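Local coordinates for protein putative transcriptional regulator (Methanosarcina mazei, PDB 3R0A) that probably regulates transcription as a dimer that binds DNA through a helix-turn-helix domain of the winged-helix type, at residues Asp16-Lys19 with Asn23-Lys26; Lys33-Glu38 with Asp46-Ser51; Trp42-Ala47 with Ser75-Asp80; Lys69-Arg74 with Asn94-Ile99. All blocks are in the same frame, centred on the assembly; numbering follows the deposited sequence.

Interaction 1 (Asp16-Lys19 with Asn23-Lys26); sequences DVIK and NLTK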
loop_
_atom_site.group_PDB
_atom_site.type_symbol
_atom_site.label_atom_id
_atom_site.label_comp_id
_atom_site.label_asym_id
_atom_site.label_seq_id
_atom_site.Cartn_x
_atom_site.Cartn_y
_atom_site.Cartn_z
ATOM N N ASP B 16 11.750 3.467 6.666
ATOM C CA ASP B 16 10.502 3.715 7.383
ATOM C C ASP B 16 9.456 2.616 7.078
ATOM O O ASP B 16 8.670 2.230 7.947
ATOM C CB ASP B 16 9.956 5.093 7.024
ATOM C CG ASP B 16 10.643 6.207 7.794
ATOM O OD1 ASP B 16 11.634 5.927 8.523
ATOM O OD2 ASP B 16 10.191 7.380 7.687
ATOM N N VAL B 17 9.467 2.098 5.862
ATOM C CA VAL B 17 8.496 1.092 5.481
ATOM C C VAL B 17 8.804 -0.230 6.165
ATOM O O VAL B 17 7.902 -0.942 6.642
ATOM C CB VAL B 17 8.438 0.907 3.949
ATOM C CG1 VAL B 17 7.709 -0.359 3.570
ATOM C CG2 VAL B 17 7.750 2.101 3.318
ATOM N N ILE B 18 10.091 -0.550 6.194
ATOM C CA ILE B 18 10.592 -1.715 6.879
ATOM C C ILE B 18 10.418 -1.544 8.371
ATOM O O ILE B 18 10.027 -2.493 9.037
ATOM C CB ILE B 18 12.083 -2.013 6.527
ATOM C CG1 ILE B 18 12.183 -2.461 5.058
ATOM C CG2 ILE B 18 12.679 -3.098 7.486
ATOM C CD1 ILE B 18 13.586 -2.846 4.639
ATOM N N LYS B 19 10.681 -0.361 8.913
ATOM C CA LYS B 19 10.374 -0.191 10.337
ATOM C C LYS B 19 8.888 -0.375 10.674
ATOM O O LYS B 19 8.566 -0.953 11.714
ATOM C CB LYS B 19 10.959 1.085 10.919
ATOM C CG LYS B 19 12.510 0.989 11.040
ATOM C CD LYS B 19 13.118 2.139 11.854
ATOM C CE LYS B 19 12.835 3.529 11.275
ATOM N NZ LYS B 19 12.876 4.522 12.438
ATOM N N ASN B 23 7.769 -3.407 12.816
ATOM C CA ASN B 23 7.592 -2.662 14.057
ATOM C C ASN B 23 8.899 -2.439 14.792
ATOM O O ASN B 23 9.027 -2.782 15.965
ATOM C CB ASN B 23 6.574 -3.349 14.976
ATOM C CG ASN B 23 6.131 -2.447 16.094
ATOM O OD1 ASN B 23 6.030 -1.204 15.922
ATOM N ND2 ASN B 23 5.906 -3.039 17.268
ATOM N N LEU B 24 9.861 -1.842 14.086
ATOM C CA LEU B 24 11.213 -1.630 14.590
ATOM C C LEU B 24 11.442 -0.185 15.033
ATOM O O LEU B 24 11.086 0.751 14.327
ATOM C CB LEU B 24 12.236 -1.975 13.480
ATOM C CG LEU B 24 12.151 -3.340 12.794
ATOM C CD1 LEU B 24 13.255 -3.613 11.785
ATOM C CD2 LEU B 24 12.199 -4.443 13.807
ATOM N N THR B 25 12.085 0.011 16.173
ATOM C CA THR B 25 12.668 1.344 16.436
ATOM C C THR B 25 13.907 1.575 15.586
ATOM O O THR B 25 14.394 0.667 14.924
ATOM C CB THR B 25 13.109 1.503 17.875
ATOM O OG1 THR B 25 14.094 0.507 18.143
ATOM C CG2 THR B 25 11.932 1.324 18.808
ATOM N N LYS B 26 14.402 2.810 15.619
ATOM C CA LYS B 26 15.684 3.208 15.023
ATOM C C LYS B 26 16.787 2.217 15.403
ATOM O O LYS B 26 17.539 1.726 14.550
ATOM C CB LYS B 26 16.025 4.633 15.527
ATOM C CG LYS B 26 17.190 5.370 14.809
ATOM C CD LYS B 26 16.786 6.091 13.497
ATOM C CE LYS B 26 16.041 7.418 13.728
ATOM N NZ LYS B 26 15.728 8.074 12.413
HETATM O O HOH W 1 10.544 3.729 13.829
#

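Interaction 2 (Lys33-Glu38 with Asp46-Ser51); sequences KSFLNE and DALSKS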
loop_
_atom_site.group_PDB
_atom_site.type_symbol
_atom_site.label_atom_id
_atom_site.label_comp_id
_atom_site.label_asym_id
_atom_site.label_seq_id
_atom_site.Cartn_x
_atom_site.Cartn_y
_atom_site.Cartn_z
ATOM N N LYS B 33 20.572 -4.188 11.004
ATOM C CA LYS B 33 21.574 -3.774 9.991
ATOM C C LYS B 33 22.933 -4.379 10.362
ATOM O O LYS B 33 23.634 -4.900 9.492
ATOM C CB LYS B 33 21.740 -2.241 9.881
ATOM C CG LYS B 33 20.506 -1.404 9.542
ATOM C CD LYS B 33 20.202 -1.265 8.048
ATOM C CE LYS B 33 20.712 0.055 7.445
ATOM N NZ LYS B 33 20.398 1.245 8.292
ATOM N N SER B 34 23.274 -4.311 11.655
ATOM C CA SER B 34 24.486 -4.912 12.191
ATOM C C SER B 34 24.669 -6.396 11.857
ATOM O O SER B 34 25.786 -6.843 11.572
ATOM C CB SER B 34 24.523 -4.738 13.698
ATOM O OG SER B 34 25.511 -3.789 14.048
ATOM N N PHE B 35 23.574 -7.151 11.929
ATOM C CA PHE B 35 23.585 -8.561 11.589
ATOM C C PHE B 35 23.745 -8.692 10.080
ATOM O O PHE B 35 24.544 -9.502 9.600
ATOM C CB PHE B 35 22.290 -9.239 12.032
ATOM C CG PHE B 35 22.295 -9.719 13.454
ATOM C CD1 PHE B 35 21.655 -8.996 14.447
ATOM C CD2 PHE B 35 22.926 -10.911 13.807
ATOM C CE1 PHE B 35 21.640 -9.467 15.780
ATOM C CE2 PHE B 35 22.911 -11.380 15.127
ATOM C CZ PHE B 35 22.279 -10.655 16.112
ATOM N N LEU B 36 22.972 -7.875 9.352
ATOM C CA LEU B 36 22.993 -7.858 7.888
ATOM C C LEU B 36 24.367 -7.515 7.299
ATOM O O LEU B 36 24.764 -8.060 6.276
ATOM C CB LEU B 36 21.918 -6.900 7.348
ATOM C CG LEU B 36 20.473 -7.446 7.362
ATOM C CD1 LEU B 36 19.493 -6.401 6.890
ATOM C CD2 LEU B 36 20.326 -8.705 6.528
ATOM N N ASN B 37 25.071 -6.607 7.967
ATOM C CA ASN B 37 26.400 -6.168 7.585
ATOM C C ASN B 37 27.473 -7.262 7.770
ATOM O O ASN B 37 28.511 -7.217 7.114
ATOM C CB ASN B 37 26.744 -4.905 8.385
ATOM C CG ASN B 37 28.060 -4.300 7.989
ATOM O OD1 ASN B 37 28.254 -3.892 6.842
ATOM N ND2 ASN B 37 28.987 -4.237 8.941
ATOM N N GLU B 38 27.215 -8.227 8.667
ATOM C CA GLU B 38 28.013 -9.463 8.785
ATOM C C GLU B 38 27.121 -10.725 8.753
ATOM O O GLU B 38 26.873 -11.346 9.784
ATOM C CB GLU B 38 28.892 -9.447 10.049
ATOM C CG GLU B 38 29.980 -8.370 10.068
ATOM C CD GLU B 38 30.675 -8.281 11.414
ATOM O OE1 GLU B 38 31.019 -9.327 12.001
ATOM O OE2 GLU B 38 30.886 -7.159 11.900
ATOM N N ASP B 46 26.326 -9.184 24.292
ATOM C CA ASP B 46 27.481 -8.530 24.899
ATOM C C ASP B 46 28.447 -8.015 23.824
ATOM O O ASP B 46 28.829 -6.841 23.837
ATOM C CB ASP B 46 28.186 -9.465 25.886
ATOM C CG ASP B 46 27.501 -9.511 27.248
ATOM O OD1 ASP B 46 27.791 -10.453 28.017
ATOM O OD2 ASP B 46 26.676 -8.617 27.568
ATOM N N ALA B 47 28.815 -8.882 22.883
ATOM C CA ALA B 47 29.668 -8.491 21.759
ATOM C C ALA B 47 29.051 -7.343 20.953
ATOM O O ALA B 47 29.728 -6.382 20.584
ATOM C CB ALA B 47 29.934 -9.698 20.856
ATOM N N LEU B 48 27.753 -7.452 20.693
ATOM C CA LEU B 48 27.044 -6.501 19.863
ATOM C C LEU B 48 26.920 -5.157 20.549
ATOM O O LEU B 48 26.922 -4.111 19.892
ATOM C CB LEU B 48 25.657 -7.050 19.570
ATOM C CG LEU B 48 24.945 -6.740 18.266
ATOM C CD1 LEU B 48 25.849 -6.949 17.064
ATOM C CD2 LEU B 48 23.757 -7.666 18.213
ATOM N N SER B 49 26.797 -5.199 21.876
ATOM C CA SER B 49 26.690 -3.995 22.691
ATOM C C SER B 49 27.980 -3.191 22.605
ATOM O O SER B 49 27.963 -1.957 22.639
ATOM C CB SER B 49 26.396 -4.362 24.143
ATOM O OG SER B 49 25.646 -3.337 24.768
ATOM N N LYS B 50 29.096 -3.912 22.499
ATOM C CA LYS B 50 30.406 -3.309 22.300
ATOM C C LYS B 50 30.551 -2.858 20.848
ATOM O O LYS B 50 31.131 -1.795 20.579
ATOM C CB LYS B 50 31.526 -4.299 22.663
ATOM C CG LYS B 50 31.520 -4.804 24.118
ATOM C CD LYS B 50 32.106 -3.787 25.099
ATOM C CE LYS B 50 32.643 -4.475 26.366
ATOM N NZ LYS B 50 33.134 -3.476 27.375
ATOM N N SER B 51 30.010 -3.667 19.932
ATOM C CA SER B 51 30.129 -3.447 18.486
ATOM C C SER B 51 29.500 -2.123 18.074
ATOM O O SER B 51 30.064 -1.378 17.264
ATOM C CB SER B 51 29.486 -4.608 17.714
ATOM O OG SER B 51 29.792 -4.562 16.328
#

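Interaction 3 (Trp42-Ala47 with Ser75-Asp80); sequences WIDTDA and SQQNLD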
loop_
_atom_site.group_PDB
_atom_site.type_symbol
_atom_site.label_atom_id
_atom_site.label_comp_id
_atom_site.label_asym_id
_atom_site.label_seq_id
_atom_site.Cartn_x
_atom_site.Cartn_y
_atom_site.Cartn_z
ATOM N N TRP B 42 27.972 -15.454 13.977
ATOM C CA TRP B 42 27.185 -15.681 15.164
ATOM C C TRP B 42 27.713 -14.709 16.216
ATOM O O TRP B 42 28.905 -14.744 16.605
ATOM C CB TRP B 42 27.341 -17.114 15.629
ATOM C CG TRP B 42 26.623 -18.129 14.788
ATOM C CD1 TRP B 42 27.142 -18.844 13.744
ATOM C CD2 TRP B 42 25.274 -18.594 14.963
ATOM N NE1 TRP B 42 26.195 -19.710 13.248
ATOM C CE2 TRP B 42 25.040 -19.578 13.978
ATOM C CE3 TRP B 42 24.235 -18.263 15.849
ATOM C CZ2 TRP B 42 23.810 -20.245 13.854
ATOM C CZ3 TRP B 42 22.997 -18.917 15.717
ATOM C CH2 TRP B 42 22.804 -19.900 14.737
ATOM N N ILE B 43 26.829 -13.822 16.656
ATOM C CA ILE B 43 27.197 -12.751 17.573
ATOM C C ILE B 43 26.306 -12.860 18.802
ATOM O O ILE B 43 25.193 -13.408 18.737
ATOM C CB ILE B 43 27.080 -11.345 16.885
ATOM C CG1 ILE B 43 27.731 -11.370 15.486
ATOM C CG2 ILE B 43 27.692 -10.232 17.754
ATOM C CD1 ILE B 43 27.226 -10.289 14.514
ATOM N N ASP B 44 26.820 -12.389 19.931
ATOM C CA ASP B 44 26.015 -12.298 21.138
ATOM C C ASP B 44 25.749 -10.844 21.480
ATOM O O ASP B 44 26.338 -9.928 20.899
ATOM C CB ASP B 44 26.660 -13.045 22.310
ATOM C CG ASP B 44 28.104 -12.661 22.524
ATOM O OD1 ASP B 44 28.388 -11.455 22.703
ATOM O OD2 ASP B 44 28.958 -13.572 22.513
ATOM N N THR B 45 24.843 -10.646 22.424
ATOM C CA THR B 45 24.393 -9.314 22.801
ATOM C C THR B 45 25.458 -8.501 23.540
ATOM O O THR B 45 25.483 -7.268 23.421
ATOM C CB THR B 45 23.128 -9.394 23.634
ATOM O OG1 THR B 45 23.359 -10.260 24.752
ATOM C CG2 THR B 45 22.005 -9.954 22.781
ATOM N N ASP B 46 26.326 -9.184 24.292
ATOM C CA ASP B 46 27.481 -8.530 24.899
ATOM C C ASP B 46 28.447 -8.015 23.824
ATOM O O ASP B 46 28.829 -6.841 23.837
ATOM C CB ASP B 46 28.186 -9.465 25.886
ATOM C CG ASP B 46 27.501 -9.511 27.248
ATOM O OD1 ASP B 46 27.791 -10.453 28.017
ATOM O OD2 ASP B 46 26.676 -8.617 27.568
ATOM N N ALA B 47 28.815 -8.882 22.883
ATOM C CA ALA B 47 29.668 -8.491 21.759
ATOM C C ALA B 47 29.051 -7.343 20.953
ATOM O O ALA B 47 29.728 -6.382 20.584
ATOM C CB ALA B 47 29.934 -9.698 20.856
ATOM N N SER B 75 21.208 -19.691 18.501
ATOM C CA SER B 75 21.889 -20.869 19.052
ATOM C C SER B 75 22.473 -20.599 20.453
ATOM O O SER B 75 22.205 -19.552 21.046
ATOM C CB SER B 75 22.986 -21.344 18.087
ATOM O OG SER B 75 23.517 -22.585 18.505
ATOM N N GLN B 76 23.261 -21.554 20.968
ATOM C CA GLN B 76 23.893 -21.474 22.308
ATOM C C GLN B 76 25.372 -21.763 22.258
ATOM O O GLN B 76 25.775 -22.772 21.692
ATOM C CB GLN B 76 23.361 -22.577 23.174
ATOM C CG GLN B 76 22.229 -22.276 24.054
ATOM C CD GLN B 76 21.809 -23.520 24.748
ATOM O OE1 GLN B 76 20.717 -24.003 24.527
ATOM N NE2 GLN B 76 22.690 -24.083 25.574
ATOM N N GLN B 77 26.177 -20.911 22.887
ATOM C CA GLN B 77 27.557 -21.257 23.225
ATOM C C GLN B 77 27.624 -21.655 24.715
ATOM O O GLN B 77 27.597 -20.809 25.586
ATOM C CB GLN B 77 28.493 -20.086 22.866
ATOM C CG GLN B 77 29.831 -20.039 23.611
ATOM C CD GLN B 77 30.403 -18.625 23.730
ATOM O OE1 GLN B 77 31.462 -18.414 24.349
ATOM N NE2 GLN B 77 29.699 -17.644 23.140
ATOM N N ASN B 78 27.663 -22.951 24.991
ATOM C CA ASN B 78 27.837 -23.460 26.353
ATOM C C ASN B 78 29.150 -22.961 26.980
ATOM O O ASN B 78 30.141 -22.778 26.278
ATOM C CB ASN B 78 27.697 -24.986 26.374
ATOM C CG ASN B 78 26.220 -25.455 26.157
ATOM O OD1 ASN B 78 25.354 -24.671 25.722
ATOM N ND2 ASN B 78 25.939 -26.728 26.455
ATOM N N LEU B 79 29.122 -22.681 28.287
ATOM C CA LEU B 79 30.264 -22.057 29.000
ATOM C C LEU B 79 30.922 -23.038 29.978
ATOM O O LEU B 79 30.248 -23.941 30.455
ATOM C CB LEU B 79 29.810 -20.798 29.773
ATOM C CG LEU B 79 29.160 -19.577 29.099
ATOM C CD1 LEU B 79 28.708 -18.610 30.178
ATOM C CD2 LEU B 79 30.077 -18.895 28.101
ATOM N N ASP B 80 32.207 -22.838 30.287
ATOM C CA ASP B 80 32.986 -23.718 31.198
ATOM C C ASP B 80 32.283 -24.030 32.496
ATOM O O ASP B 80 32.162 -25.184 32.882
ATOM C CB ASP B 80 34.348 -23.122 31.540
ATOM C CG ASP B 80 35.319 -23.172 30.373
ATOM O OD1 ASP B 80 35.096 -23.975 29.429
ATOM O OD2 ASP B 80 36.308 -22.397 30.401
#

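Interaction 4 (Lys69-Arg74 with Asn94-Ile99); sequences KEILQR and NQIRNI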
loop_
_atom_site.group_PDB
_atom_site.type_symbol
_atom_site.label_atom_id
_atom_site.label_comp_id
_atom_site.label_asym_id
_atom_site.label_seq_id
_atom_site.Cartn_x
_atom_site.Cartn_y
_atom_site.Cartn_z
ATOM N N LYS B 69 10.240 -12.357 15.840
ATOM C CA LYS B 69 9.687 -12.045 14.534
ATOM C C LYS B 69 10.290 -12.895 13.426
ATOM O O LYS B 69 9.977 -12.691 12.256
ATOM C CB LYS B 69 9.846 -10.559 14.228
ATOM C CG LYS B 69 8.890 -9.706 15.047
ATOM C CD LYS B 69 8.853 -8.287 14.601
ATOM C CE LYS B 69 7.941 -7.459 15.503
ATOM N NZ LYS B 69 6.501 -7.557 15.068
ATOM N N GLU B 70 11.147 -13.846 13.813
ATOM C CA GLU B 70 11.800 -14.809 12.904
ATOM C C GLU B 70 12.796 -14.179 11.942
ATOM O O GLU B 70 13.077 -14.724 10.873
ATOM C CB GLU B 70 10.807 -15.686 12.137
ATOM C CG GLU B 70 9.484 -15.952 12.853
ATOM C CD GLU B 70 9.424 -17.239 13.645
ATOM O OE1 GLU B 70 10.487 -17.864 13.887
ATOM O OE2 GLU B 70 8.281 -17.615 14.036
ATOM N N ILE B 71 13.336 -13.029 12.323
ATOM C CA ILE B 71 14.404 -12.397 11.535
ATOM C C ILE B 71 15.778 -13.004 11.906
ATOM O O ILE B 71 16.743 -12.917 11.132
ATOM C CB ILE B 71 14.484 -10.892 11.808
ATOM C CG1 ILE B 71 13.162 -10.178 11.473
ATOM C CG2 ILE B 71 15.760 -10.287 11.152
ATOM C CD1 ILE B 71 12.426 -10.631 10.182
ATOM N N LEU B 72 15.856 -13.617 13.088
ATOM C CA LEU B 72 17.133 -14.000 13.663
ATOM C C LEU B 72 17.034 -15.464 14.057
ATOM O O LEU B 72 16.032 -15.890 14.611
ATOM C CB LEU B 72 17.388 -13.146 14.898
ATOM C CG LEU B 72 18.631 -12.309 15.091
ATOM C CD1 LEU B 72 19.106 -11.446 13.864
ATOM C CD2 LEU B 72 18.422 -11.431 16.314
ATOM N N GLN B 73 18.058 -16.232 13.711
ATOM C CA GLN B 73 18.265 -17.577 14.227
ATOM C C GLN B 73 18.998 -17.478 15.567
ATOM O O GLN B 73 19.882 -16.630 15.730
ATOM C CB GLN B 73 19.124 -18.369 13.221
ATOM C CG GLN B 73 19.407 -19.825 13.598
ATOM C CD GLN B 73 20.024 -20.641 12.447
ATOM O OE1 GLN B 73 20.276 -20.125 11.351
ATOM N NE2 GLN B 73 20.266 -21.920 12.704
ATOM N N ARG B 74 18.653 -18.360 16.501
ATOM C CA ARG B 74 19.300 -18.357 17.815
ATOM C C ARG B 74 19.922 -19.706 18.177
ATOM O O ARG B 74 19.249 -20.718 18.195
ATOM C CB ARG B 74 18.306 -17.920 18.927
ATOM C CG ARG B 74 18.956 -17.747 20.321
ATOM C CD ARG B 74 17.919 -17.514 21.418
ATOM N NE ARG B 74 17.140 -18.714 21.695
ATOM C CZ ARG B 74 16.011 -18.732 22.395
ATOM N NH1 ARG B 74 15.519 -17.605 22.916
ATOM N NH2 ARG B 74 15.363 -19.873 22.581
ATOM N N ASN B 94 16.174 -13.695 2.160
ATOM C CA ASN B 94 15.068 -14.258 1.397
ATOM C C ASN B 94 13.968 -14.873 2.241
ATOM O O ASN B 94 12.781 -14.843 1.871
ATOM C CB ASN B 94 15.619 -15.345 0.469
ATOM C CG ASN B 94 14.922 -15.375 -0.851
ATOM O OD1 ASN B 94 15.178 -14.532 -1.720
ATOM N ND2 ASN B 94 14.018 -16.338 -1.016
ATOM N N GLN B 95 14.370 -15.477 3.354
ATOM C CA GLN B 95 13.413 -15.936 4.346
ATOM C C GLN B 95 12.678 -14.695 4.857
ATOM O O GLN B 95 11.553 -14.770 5.350
ATOM C CB GLN B 95 14.150 -16.623 5.502
ATOM C CG GLN B 95 14.831 -17.967 5.161
ATOM C CD GLN B 95 15.298 -18.735 6.410
ATOM O OE1 GLN B 95 16.357 -19.372 6.409
ATOM N NE2 GLN B 95 14.503 -18.668 7.478
ATOM N N ILE B 96 13.339 -13.555 4.682
ATOM C CA ILE B 96 12.978 -12.306 5.290
ATOM C C ILE B 96 12.105 -11.487 4.336
ATOM O O ILE B 96 11.096 -10.897 4.748
ATOM C CB ILE B 96 14.275 -11.568 5.737
ATOM C CG1 ILE B 96 14.808 -12.232 7.026
ATOM C CG2 ILE B 96 14.063 -10.065 5.899
ATOM C CD1 ILE B 96 16.257 -11.905 7.362
ATOM N N ARG B 97 12.505 -11.459 3.071
ATOM C CA ARG B 97 11.704 -10.905 2.016
ATOM C C ARG B 97 10.287 -11.468 2.178
ATOM O O ARG B 97 9.314 -10.730 2.226
ATOM C CB ARG B 97 12.353 -11.291 0.679
ATOM C CG ARG B 97 11.483 -11.213 -0.582
ATOM C CD ARG B 97 11.799 -12.373 -1.541
ATOM N NE ARG B 97 10.648 -12.677 -2.399
ATOM C CZ ARG B 97 10.462 -13.808 -3.083
ATOM N NH1 ARG B 97 11.351 -14.797 -3.035
ATOM N NH2 ARG B 97 9.364 -13.947 -3.820
ATOM N N ASN B 98 10.165 -12.779 2.318
ATOM C CA ASN B 98 8.844 -13.360 2.426
ATOM C C ASN B 98 8.081 -12.834 3.647
ATOM O O ASN B 98 6.862 -12.701 3.599
ATOM C CB ASN B 98 8.894 -14.899 2.427
ATOM C CG ASN B 98 9.554 -15.491 1.171
ATOM O OD1 ASN B 98 9.912 -14.784 0.198
ATOM N ND2 ASN B 98 9.722 -16.816 1.191
ATOM N N ILE B 99 8.796 -12.528 4.735
ATOM C CA ILE B 99 8.152 -12.044 5.976
ATOM C C ILE B 99 7.557 -10.684 5.712
ATOM O O ILE B 99 6.396 -10.420 5.999
ATOM C CB ILE B 99 9.144 -11.868 7.178
ATOM C CG1 ILE B 99 10.004 -13.120 7.422
ATOM C CG2 ILE B 99 8.387 -11.383 8.455
ATOM C CD1 ILE B 99 9.283 -14.315 8.056
#

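Interaction 1 (Asp16-Lys19 with Asn23-Lys26)
Two peptide planes carry this contact, those of the Lys19 and Leu24 carbonyls. The Leu24 N-H approaches Lys19 O within the carbonyl plane and on a lone pair (C=O...N 137°), and the bond of 2.8 Å between Leu24 N and Lys19 O is fairly straight, 158° at the hydrogen. The other plane is flanked by the methylenes of Lys19: CG and CD both stand off the same face of the Leu24 peptide, with Lys19 CD 3.5 Å from Leu24 O. Beyond it the chain bends at chi3 (-60°), and this turns the amine back toward one water. Lys19 NZ gives its hydrogen to that water at 2.8 Å, and the water donates in turn to Leu24 O at 3.1 Å, closing a bridge between side chain and loop. Lys19 NZ also lies 4.6 Å from Lys26 NZ, a proximity of like charges that the water and the more distant Asp16 carboxylate may ease. On the apolar side of the turn, Ile18 CG2 and Leu24 CD1 touch lightly at 4.4 Å. Asn23, with positive phi, is the C-prime residue: its N bonds to Cys20 O, and together with the Leu24-Lys19 bond this makes the Schellman motif that ends helix 14-22, two residues before Thr25 N-caps helix 26-37.

Interaction 2 (Lys33-Glu38 with Asp46-Ser51)
Ser34 and Leu48 are the closest backbone pair of these two helical segments, 8.2 Å between their CA atoms, a separation that leaves the contact entirely to side chains. Leu48 points at the opposing helix and divides its two methyls between two neighbours. Leu48 CD2 meets the far end of the Phe35 ring, 3.7 Å from Phe35 CE1 and 3.9 Å from Phe35 CZ, an oblique approach in which the two side chains cross at about a right angle. Leu48 CD1 goes instead to Ser34 CB, at 4.2 Å. Phe35 gets there because CG lies anti to the carbonyl carbon (chi1 -86°), sending the ring out beside the helix toward Leu48. Both residues are buried and have further apolar neighbours: Val63 of helix 56-68 and Tyr88 and Ile90 of strand 84-90 lie against Phe35, while Val59 of helix 56-68 and Ile43 lie against Leu48. The contact is thus part of the hydrophobic core of what is, by family and topology, a helix-turn-helix domain built on helices 26-37, 45-51 and 56-68. On another flank of helix 26-37, Lys33 and Leu36 pack on Trp118 and Glu119 of the second subunit. No hydrogen bond or ion pair joins the two segments, which are held together here by dispersion and exclusion of water, without a polar bond to fix their register.

Interaction 3 (Trp42-Ala47 with Ser75-Asp80)
Trp42 and Ser75 meet where the wing of a winged-helix domain passes the chain that leads into helix 45-51. The wing is the hairpin of strands 72-78 and 84-90, and a backbone bond between Ile43 and Tyr88 ties the 42-47 segment to its second strand. The tight part of the contact is confined to the benzo end of the indole: Trp42 CZ3 is 3.4 Å from Ser75 CB and equally 3.4 Å from Ser75 N, with Trp42 CH2 a little farther from Ser75 CB at 3.7 Å. Trp42 has CG beside its backbone N (chi1 -74°), and the ring extends from there to the strand, coming at Ser75 obliquely. Two residues on, the contact slackens. Asp44 OD2 and Gln77 NE2 are 4.2 Å apart, too far for a hydrogen bond although their carboxylate and amide planes are only 29° from parallel; Gln77 is exposed and reaches out on an extended chain. The segments bury only 119 Å² together, as expected of a surface contact. The Asp44 carboxylate has its firm partner within its own segment, where it N-caps helix 45-51: Ala47 N donates to Asp44 OD1 at 2.6 Å, meeting that oxygen almost end-on to its C-O bond.

Interaction 4 (Lys69-Arg74 with Asn94-Ile99)
Ile71, Ile96 and Ile99 supply most of the 200 Å² buried here, with 60, 46 and 47 Å² respectively. Ile71 stands in the turn between helix 56-68 and strand 72-78, and its two branches serve different partners. With CG1 beside the backbone N (chi1 -59°) and CG2 anti to it, CG2 is offered to Ile96 and the CG1 branch to Ile99. Ile71 CG2 lies 4.2 Å from Ile96 CD1, the two side chains crossing at about a right angle, and the same methyl, Ile96 CD1, comes 3.9 Å from Ile71 O. Ile71 CD1 is 4.4 Å from Ile99 CG1. Ile96 and Ile99, three residues apart on helix 93-119, both present CB to the turn, and Ile99 CG2 extends the patch to Lys69 O at 4.3 Å. Just before Ile71, Glu70 has positive phi and forms the Schellman motif that ends helix 56-68. Leu66 and Met32 of the preceding helices also pack on Ile71, while its backbone bonds to that of Tyr91, just past the end of strand 84-90. The start of the long C-terminal helix thus meets the helix-turn-helix core through branched aliphatic groups at ordinary or long van der Waals distances; no hydrogen bond joins the two segments, so the contact between them rests on shape and hydrophobicity.

Overall arrangement
Interactions 1 and 2 follow each other along the chain, with centres 18 Å apart: the first leads from helix 14-22 into helix 26-37, the second sets helix 26-37 against helix 45-51. Interaction 3 shares Asp46 and Ala47 with interaction 2, and Leu48 CD1 lies 3.8 Å from Ile43 CG2. Interactions 3 and 4 alternate in sequence and both use strand 72-78; their centres are 20 Å apart, yet Trp42 CH2 reaches Gln73 CG at 3.6 Å. Phe35 on Leu72 links interactions 2 and 4, and Asn23 on Lys69 links 1 and 4. The contacts thus connect one winged-helix unit, probably DNA-binding, to helices 14-22 and 93-119, while the segments of interactions 1 and 2 also touch the second subunit.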